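Local coordinates for tungstate ABC transporter, periplasmic tungstate-binding protein (Geobacter sulfurreducens, PDB 3LR1) that probably captures tungstate in the periplasm and delivers it to an ABC transporter for import into the cell, at residues D37-G42 and L47-A52; N77-M82 and K219-V224; F86-P91 and K102-A107. One frame throughout, in Å; residues are numbered along the deposited sequence.

Contact 1 (D37-G42 and L47-A52); sequences DVIAVG and LKLGEA
Leu49 projects from helix 43-51 onto strand 35-41, and its CD1 methyl alone makes the contact with both Ile39 and Val41. The closer approach is to Ile39, with Leu49 CD1 at 3.6 Å from Ile39 CG2; Val41 CG2 follows at 4.1 Å from the same Leu49 CD1. The two directions open by about 72° at CD1, and Ile39 CG2 and Val41 CG2 are themselves 4.5 Å apart, so the leucine methyl sits across the pair and not over one partner. Both strand residues point toward the helix, whereas the intervening Ala40 points away to touch Thr11 on strand 6-12. With chi1 at -63°, Ile39 sets CG2, the branch that meets the leucine, anti to its backbone N. The other leucine methyl stays back: Leu49 CD2 is 5.6 Å from Ile39 CG2. Strand and helix are consecutive, with Gly42 as the N-cap, making this the strand-to-helix step of an alpha/beta lobe; the side chain of Val41 lies about 11 Å from a bound tungsten ion. No hydrogen bond or salt bridge crosses, and only 98 Å² is buried, which implies a small, partly exposed apolar contact held by dispersion and the hydrophobic effect.

Contact 2 (N77-M82 and K219-V224); sequences NRKDVM and KLIDYV
Asp80 OD1 is gripped by two arginines, Arg78 of the same strand and Arg63 of helix 63-71, on one side of strand 78-90, while the alternate residues Lys79 and Val81 meet Ile221 and Val224 on the other. Asp80 CG lies at the edge of the Arg78 guanidinium, close to its plane; NH1 is modelled doubtfully close to OD1, and the second bond, Arg78 NH2 to Asp80 OD1 at 3.1 Å, is weak. Across the contact the chemistry is apolar. Ile221 holds CG2 anti to its own amide nitrogen, and this branch lies 3.9 Å from Lys79 CG and 4.0 Å from Lys79 CB. The lysine then bends at chi2 (-95°) and leads its amine away, so its aliphatic base does the packing. Ile221 CD1 reaches the strand's corner, 3.9 Å from Asn77 O. Nearer the helix end, Val81 CG2 and Val224 CG1 meet at 3.9 Å, the two side chains crossing at about a right angle, and Ile233 of helix 227-235 touches both valines. A helix from late in the chain thus covers a strand of the sheet, the layered alpha/beta packing typical of a periplasmic binding protein lobe.

Contact 3 (F86-P91 and K102-A107); sequences FVIVGP and KTAAEA
The capped first turn of helix 104-114 packs against strand 78-90, with Ile88 as the strand's sole contributor and Ala104 and Ala107 as its counterparts on the helix. The evidence lies in one methyl: Ile88 CD1 comes to 3.5 Å from Ala107 CB, against 4.4 Å from Ala104 CB. It also stands 4.1 Å from Ala104 O, a van der Waals neighbour and no more. Ile88 keeps CG1 beside its backbone N (chi1 -52°), and from there the extended CG1-CD1 arm meets the first turn of the helix with its terminal methyl. Small residues at 104 and 107, one turn apart on the same helical face, let the backbones come near, with 7.8 Å between Ile88 CA and Ala104 CA. In the alpha/beta architecture of this binding-protein fold the helix covers a sheet in which strands 167-171 and 186-190 both pair with this part of strand 78-90; Phe189 of the latter touches both Ile88 and Ala104. Two side-chain bonds lie at the helix start. Thr103, the N-cap, accepts from Glu106 N through OG1 at 3.1 Å and 166°. Glu106 answers backwards: its OE1 takes Lys102 N at 2.8 Å and 168°, nearly along the C-O axis. That donor precedes the N-cap, whereas a classical capping box uses the N-H of the N-cap residue itself.

How the contacts relate
All three contacts set a helix against a strand of one mixed sheet, and none has a hydrogen bond between its segments. Contact 1 is a surface contact between neighbouring elements of the chain, while contacts 2 and 3 are buried. Contact 2 is the most extensive (171 Å²) and also enlists the methylenes of an exposed lysine; contact 3 relies on alanines. Contacts 2 and 3 use the same long strand, 78-90, yet their centres are 30 Å apart on opposite sides of the chain's centre, consistent with a strand running between two lobes. Contacts 1 and 2 are closer, 17 Å between centres, without touching.

Contact 1 (D37-G42 and L47-A52)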
loop_
_atom_site.group_PDB
_atom_site.type_symbol
_atom_site.label_atom_id
_atom_site.label_comp_id
_atom_site.label_asym_id
_atom_site.label_seq_id
_atom_site.Cartn_x
_atom_site.Cartn_y
_atom_site.Cartn_z
ATOM N N ASP A 37 -4.034 -16.961 5.528
ATOM C CA ASP A 37 -2.588 -16.738 5.521
ATOM C C ASP A 37 -2.274 -15.482 4.702
ATOM O O ASP A 37 -2.657 -15.386 3.498
ATOM C CB ASP A 37 -1.847 -17.876 4.846
ATOM C CG ASP A 37 -1.925 -19.167 5.568
ATOM O OD1 ASP A 37 -2.367 -19.264 6.719
ATOM O OD2 ASP A 37 -1.441 -20.116 4.923
ATOM N N VAL A 38 -1.586 -14.546 5.341
ATOM C CA VAL A 38 -1.165 -13.323 4.715
ATOM C C VAL A 38 0.295 -13.486 4.264
ATOM O O VAL A 38 1.201 -13.676 5.081
ATOM C CB VAL A 38 -1.311 -12.123 5.695
ATOM C CG1 VAL A 38 -0.796 -10.857 5.095
ATOM C CG2 VAL A 38 -2.752 -11.962 6.175
ATOM N N ILE A 39 0.508 -13.368 2.966
ATOM C CA ILE A 39 1.842 -13.533 2.300
ATOM C C ILE A 39 2.211 -12.135 1.792
ATOM O O ILE A 39 1.721 -11.683 0.754
ATOM C CB ILE A 39 1.799 -14.574 1.167
ATOM C CG1 ILE A 39 1.446 -15.953 1.797
ATOM C CG2 ILE A 39 3.133 -14.578 0.363
ATOM C CD1 ILE A 39 1.083 -17.057 0.781
ATOM N N ALA A 40 2.999 -11.434 2.584
ATOM C CA ALA A 40 3.347 -10.064 2.339
ATOM C C ALA A 40 4.747 -9.988 1.731
ATOM O O ALA A 40 5.767 -10.322 2.349
ATOM C CB ALA A 40 3.278 -9.252 3.636
ATOM N N VAL A 41 4.770 -9.577 0.479
ATOM C CA VAL A 41 5.947 -9.614 -0.357
ATOM C C VAL A 41 6.004 -8.302 -1.124
ATOM O O VAL A 41 5.178 -7.399 -0.883
ATOM C CB VAL A 41 5.955 -10.892 -1.241
ATOM C CG1 VAL A 41 6.325 -12.158 -0.394
ATOM C CG2 VAL A 41 4.684 -11.062 -2.037
ATOM N N GLY A 42 6.939 -8.129 -2.042
ATOM C CA GLY A 42 6.894 -6.915 -2.935
ATOM C C GLY A 42 5.660 -6.922 -3.867
ATOM O O GLY A 42 4.947 -7.942 -4.025
ATOM N N LEU A 47 1.623 -10.187 -7.227
ATOM C CA LEU A 47 0.905 -10.523 -8.450
ATOM C C LEU A 47 1.495 -11.780 -9.052
ATOM O O LEU A 47 0.712 -12.602 -9.507
ATOM C CB LEU A 47 0.943 -9.338 -9.383
ATOM C CG LEU A 47 0.177 -8.117 -8.907
ATOM C CD1 LEU A 47 0.854 -6.876 -9.492
ATOM C CD2 LEU A 47 -1.264 -8.220 -9.339
ATOM N N LYS A 48 2.834 -11.978 -8.993
ATOM C CA LYS A 48 3.447 -13.206 -9.556
ATOM C C LYS A 48 2.903 -14.476 -8.862
ATOM O O LYS A 48 2.670 -15.506 -9.509
ATOM C CB LYS A 48 4.985 -13.221 -9.481
ATOM C CG LYS A 48 5.646 -12.352 -10.455
ATOM C CD LYS A 48 7.127 -12.530 -10.403
ATOM C CE LYS A 48 7.793 -11.554 -11.418
ATOM N NZ LYS A 48 7.625 -12.026 -12.818
ATOM N N LEU A 49 2.665 -14.378 -7.562
ATOM C CA LEU A 49 2.116 -15.482 -6.799
ATOM C C LEU A 49 0.706 -15.831 -7.267
ATOM O O LEU A 49 0.384 -16.998 -7.447
ATOM C CB LEU A 49 2.152 -15.200 -5.308
ATOM C CG LEU A 49 3.530 -15.273 -4.622
ATOM C CD1 LEU A 49 3.356 -14.730 -3.205
ATOM C CD2 LEU A 49 4.061 -16.727 -4.690
ATOM N N GLY A 50 -0.090 -14.824 -7.577
ATOM C CA GLY A 50 -1.419 -15.037 -8.094
ATOM C C GLY A 50 -1.366 -15.576 -9.541
ATOM O O GLY A 50 -2.129 -16.456 -9.865
ATOM N N GLU A 51 -0.427 -15.065 -10.347
ATOM C CA GLU A 51 -0.165 -15.545 -11.751
ATOM C C GLU A 51 0.213 -17.000 -11.774
ATOM O O GLU A 51 -0.054 -17.663 -12.739
ATOM C CB GLU A 51 0.901 -14.744 -12.460
ATOM C CG GLU A 51 0.463 -13.330 -12.895
ATOM C CD GLU A 51 1.528 -12.525 -13.616
ATOM O OE1 GLU A 51 2.662 -13.055 -13.816
ATOM O OE2 GLU A 51 1.238 -11.348 -13.955
ATOM N N ALA A 52 0.833 -17.480 -10.707
ATOM C CA ALA A 52 1.235 -18.889 -10.574
ATOM C C ALA A 52 0.166 -19.770 -9.913
ATOM O O ALA A 52 0.310 -20.978 -9.861
ATOM C CB ALA A 52 2.600 -18.966 -9.779
#

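Contact 2 (N77-M82 and K219-V224)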
loop_
_atom_site.group_PDB
_atom_site.type_symbol
_atom_site.label_atom_id
_atom_site.label_comp_id
_atom_site.label_asym_id
_atom_site.label_seq_id
_atom_site.Cartn_x
_atom_site.Cartn_y
_atom_site.Cartn_z
ATOM N N ASN A 77 -13.359 -10.473 -10.546
ATOM C CA ASN A 77 -14.253 -9.835 -9.581
ATOM C C ASN A 77 -13.547 -8.850 -8.624
ATOM O O ASN A 77 -13.823 -8.787 -7.361
ATOM C CB ASN A 77 -15.049 -10.922 -8.843
ATOM C CG ASN A 77 -16.058 -11.698 -9.766
ATOM O OD1 ASN A 77 -16.244 -12.904 -9.613
ATOM N ND2 ASN A 77 -16.649 -11.028 -10.714
ATOM N N ARG A 78 -12.620 -8.086 -9.209
ATOM C CA ARG A 78 -11.900 -7.024 -8.513
ATOM C C ARG A 78 -12.857 -6.034 -7.865
ATOM O O ARG A 78 -13.800 -5.540 -8.518
ATOM C CB ARG A 78 -10.993 -6.206 -9.444
ATOM C CG ARG A 78 -10.131 -5.168 -8.731
ATOM C CD ARG A 78 -9.572 -4.048 -9.632
ATOM N NE ARG A 78 -8.788 -3.046 -8.914
ATOM C CZ ARG A 78 -9.290 -2.071 -8.138
ATOM N NH1 ARG A 78 -10.607 -1.921 -7.949
ATOM N NH2 ARG A 78 -8.471 -1.224 -7.536
ATOM N N LYS A 79 -12.604 -5.735 -6.604
ATOM C CA LYS A 79 -13.341 -4.691 -5.915
ATOM C C LYS A 79 -12.406 -3.697 -5.267
ATOM O O LYS A 79 -11.364 -4.059 -4.708
ATOM C CB LYS A 79 -14.309 -5.303 -4.890
ATOM C CG LYS A 79 -15.519 -6.006 -5.487
ATOM C CD LYS A 79 -16.729 -5.073 -5.562
ATOM C CE LYS A 79 -17.310 -4.653 -4.138
ATOM N NZ LYS A 79 -17.988 -3.245 -4.025
ATOM N N ASP A 80 -12.782 -2.428 -5.324
ATOM C CA ASP A 80 -12.088 -1.381 -4.627
ATOM C C ASP A 80 -12.341 -1.541 -3.160
ATOM O O ASP A 80 -13.499 -1.759 -2.719
ATOM C CB ASP A 80 -12.653 0.034 -4.973
ATOM C CG ASP A 80 -12.159 0.596 -6.317
ATOM O OD1 ASP A 80 -11.146 0.138 -6.863
ATOM O OD2 ASP A 80 -12.794 1.571 -6.812
ATOM N N VAL A 81 -11.280 -1.333 -2.405
ATOM C CA VAL A 81 -11.294 -1.297 -0.978
ATOM C C VAL A 81 -10.668 0.045 -0.607
ATOM O O VAL A 81 -9.440 0.255 -0.705
ATOM C CB VAL A 81 -10.486 -2.443 -0.366
ATOM C CG1 VAL A 81 -10.403 -2.258 1.147
ATOM C CG2 VAL A 81 -11.076 -3.755 -0.756
HETATM N N MSE A 82 -11.546 0.977 -0.224
HETATM C CA MSE A 82 -11.120 2.333 0.007
HETATM C C MSE A 82 -10.493 2.328 1.350
HETATM O O MSE A 82 -11.155 2.106 2.363
HETATM C CB MSE A 82 -12.301 3.306 -0.056
HETATM C CG MSE A 82 -12.926 3.379 -1.500
HETATM SE SE MSE A 82 -11.698 4.188 -2.860
HETATM C CE MSE A 82 -11.855 2.679 -3.898
ATOM N N LYS A 219 -16.102 -15.104 -0.755
ATOM C CA LYS A 219 -16.655 -14.735 0.551
ATOM C C LYS A 219 -15.854 -13.683 1.228
ATOM O O LYS A 219 -16.417 -12.760 1.826
ATOM C CB LYS A 219 -16.833 -15.923 1.419
ATOM C CG LYS A 219 -18.044 -16.760 1.033
ATOM C CD LYS A 219 -17.945 -18.139 1.682
ATOM C CE LYS A 219 -19.224 -18.909 1.526
ATOM N NZ LYS A 219 -18.944 -20.369 1.801
ATOM N N LEU A 220 -14.523 -13.800 1.105
ATOM C CA LEU A 220 -13.643 -12.805 1.655
ATOM C C LEU A 220 -13.880 -11.445 1.032
ATOM O O LEU A 220 -13.991 -10.427 1.764
ATOM C CB LEU A 220 -12.182 -13.216 1.586
ATOM C CG LEU A 220 -11.226 -12.188 2.203
ATOM C CD1 LEU A 220 -11.415 -12.044 3.774
ATOM C CD2 LEU A 220 -9.752 -12.534 1.873
ATOM N N ILE A 221 -13.973 -11.399 -0.299
ATOM C CA ILE A 221 -14.158 -10.133 -0.957
ATOM C C ILE A 221 -15.512 -9.499 -0.553
ATOM O O ILE A 221 -15.591 -8.303 -0.300
ATOM C CB ILE A 221 -14.070 -10.272 -2.508
ATOM C CG1 ILE A 221 -12.619 -10.668 -2.889
ATOM C CG2 ILE A 221 -14.515 -8.934 -3.140
ATOM C CD1 ILE A 221 -12.366 -10.985 -4.421
ATOM N N ASP A 222 -16.547 -10.299 -0.485
ATOM C CA ASP A 222 -17.891 -9.842 -0.042
ATOM C C ASP A 222 -17.833 -9.267 1.372
ATOM O O ASP A 222 -18.472 -8.265 1.693
ATOM C CB ASP A 222 -18.912 -11.003 -0.106
ATOM C CG ASP A 222 -19.308 -11.408 -1.577
ATOM O OD1 ASP A 222 -19.041 -10.649 -2.537
ATOM O OD2 ASP A 222 -19.912 -12.498 -1.774
ATOM N N TYR A 223 -17.017 -9.922 2.193
ATOM C CA TYR A 223 -16.853 -9.538 3.584
ATOM C C TYR A 223 -16.168 -8.210 3.725
ATOM O O TYR A 223 -16.666 -7.331 4.425
ATOM C CB TYR A 223 -16.175 -10.646 4.423
ATOM C CG TYR A 223 -15.671 -10.098 5.758
ATOM C CD1 TYR A 223 -16.521 -9.874 6.841
ATOM C CD2 TYR A 223 -14.346 -9.811 5.914
ATOM C CE1 TYR A 223 -16.013 -9.367 8.064
ATOM C CE2 TYR A 223 -13.851 -9.291 7.105
ATOM C CZ TYR A 223 -14.679 -9.072 8.146
ATOM O OH TYR A 223 -14.156 -8.530 9.247
ATOM N N VAL A 224 -15.010 -8.088 3.110
ATOM C CA VAL A 224 -14.193 -6.899 3.149
ATOM C C VAL A 224 -14.957 -5.707 2.591
ATOM O O VAL A 224 -14.862 -4.667 3.108
ATOM C CB VAL A 224 -12.842 -7.164 2.428
ATOM C CG1 VAL A 224 -12.093 -5.944 2.272
ATOM C CG2 VAL A 224 -11.996 -8.258 3.206
#

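Contact 3 (F86-P91 and K102-A107)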
loop_
_atom_site.group_PDB
_atom_site.type_symbol
_atom_site.label_atom_id
_atom_site.label_comp_id
_atom_site.label_asym_id
_atom_site.label_seq_id
_atom_site.Cartn_x
_atom_site.Cartn_y
_atom_site.Cartn_z
ATOM N N PHE A 86 -2.212 9.256 1.675
ATOM C CA PHE A 86 -0.815 9.565 1.581
ATOM C C PHE A 86 -0.465 10.831 2.369
ATOM O O PHE A 86 -1.170 11.835 2.269
ATOM C CB PHE A 86 -0.394 9.731 0.142
ATOM C CG PHE A 86 -0.346 8.438 -0.618
ATOM C CD1 PHE A 86 0.607 7.490 -0.329
ATOM C CD2 PHE A 86 -1.215 8.229 -1.678
ATOM C CE1 PHE A 86 0.666 6.299 -1.059
ATOM C CE2 PHE A 86 -1.182 7.061 -2.386
ATOM C CZ PHE A 86 -0.218 6.104 -2.085
ATOM N N VAL A 87 0.682 10.809 3.045
ATOM C CA VAL A 87 1.176 11.989 3.744
ATOM C C VAL A 87 2.675 12.208 3.429
ATOM O O VAL A 87 3.365 11.323 2.923
ATOM C CB VAL A 87 0.969 11.841 5.319
ATOM C CG1 VAL A 87 -0.567 11.721 5.760
ATOM C CG2 VAL A 87 1.723 10.654 5.859
ATOM N N ILE A 88 3.184 13.413 3.690
ATOM C CA ILE A 88 4.598 13.676 3.566
ATOM C C ILE A 88 5.126 13.856 5.000
ATOM O O ILE A 88 4.630 14.683 5.805
ATOM C CB ILE A 88 4.968 14.893 2.645
ATOM C CG1 ILE A 88 4.279 14.755 1.256
ATOM C CG2 ILE A 88 6.560 15.050 2.527
ATOM C CD1 ILE A 88 4.294 15.955 0.332
ATOM N N VAL A 89 6.126 13.037 5.322
ATOM C CA VAL A 89 6.797 13.096 6.575
ATOM C C VAL A 89 8.228 13.598 6.383
ATOM O O VAL A 89 8.820 13.524 5.310
ATOM C CB VAL A 89 6.816 11.707 7.322
ATOM C CG1 VAL A 89 5.353 11.211 7.724
ATOM C CG2 VAL A 89 7.621 10.662 6.573
ATOM N N GLY A 90 8.761 14.120 7.463
ATOM C CA GLY A 90 10.095 14.652 7.463
ATOM C C GLY A 90 10.537 15.080 8.863
ATOM O O GLY A 90 9.797 14.929 9.820
ATOM N N PRO A 91 11.726 15.624 8.994
ATOM C CA PRO A 91 12.241 16.045 10.285
ATOM C C PRO A 91 11.387 17.064 11.005
ATOM O O PRO A 91 10.829 17.894 10.373
ATOM C CB PRO A 91 13.573 16.656 9.919
ATOM C CG PRO A 91 13.551 16.830 8.531
ATOM C CD PRO A 91 12.690 15.845 7.939
ATOM N N LYS A 102 0.136 24.057 0.566
ATOM C CA LYS A 102 -1.304 23.888 0.537
ATOM C C LYS A 102 -1.727 22.640 -0.226
ATOM O O LYS A 102 -2.857 22.173 -0.100
ATOM C CB LYS A 102 -1.980 25.144 -0.071
ATOM C CG LYS A 102 -1.623 26.496 0.576
ATOM C CD LYS A 102 -1.976 26.589 2.050
ATOM C CE LYS A 102 -1.363 27.875 2.676
ATOM N NZ LYS A 102 -1.400 27.845 4.186
ATOM N N THR A 103 -0.839 22.101 -1.045
ATOM C CA THR A 103 -1.127 20.854 -1.766
ATOM C C THR A 103 0.123 19.979 -1.747
ATOM O O THR A 103 1.243 20.461 -1.518
ATOM C CB THR A 103 -1.492 21.088 -3.221
ATOM O OG1 THR A 103 -0.370 21.640 -3.902
ATOM C CG2 THR A 103 -2.746 22.065 -3.395
ATOM N N ALA A 104 -0.050 18.706 -2.028
ATOM C CA ALA A 104 1.097 17.817 -2.088
ATOM C C ALA A 104 2.051 18.174 -3.221
ATOM O O ALA A 104 3.259 18.103 -3.053
ATOM C CB ALA A 104 0.656 16.337 -2.200
ATOM N N ALA A 105 1.530 18.605 -4.356
ATOM C CA ALA A 105 2.404 19.024 -5.454
ATOM C C ALA A 105 3.252 20.225 -5.041
ATOM O O ALA A 105 4.460 20.242 -5.283
ATOM C CB ALA A 105 1.611 19.311 -6.660
ATOM N N GLU A 106 2.658 21.214 -4.393
ATOM C CA GLU A 106 3.429 22.329 -3.888
ATOM C C GLU A 106 4.507 21.889 -2.897
ATOM O O GLU A 106 5.614 22.405 -2.928
ATOM C CB GLU A 106 2.537 23.362 -3.231
ATOM C CG GLU A 106 3.228 24.613 -2.861
ATOM C CD GLU A 106 2.250 25.693 -2.435
ATOM O OE1 GLU A 106 1.541 25.480 -1.462
ATOM O OE2 GLU A 106 2.165 26.778 -3.046
ATOM N N ALA A 107 4.157 20.972 -2.007
ATOM C CA ALA A 107 5.121 20.488 -0.995
ATOM C C ALA A 107 6.318 19.869 -1.689
ATOM O O ALA A 107 7.469 20.109 -1.311
ATOM C CB ALA A 107 4.449 19.440 0.011
#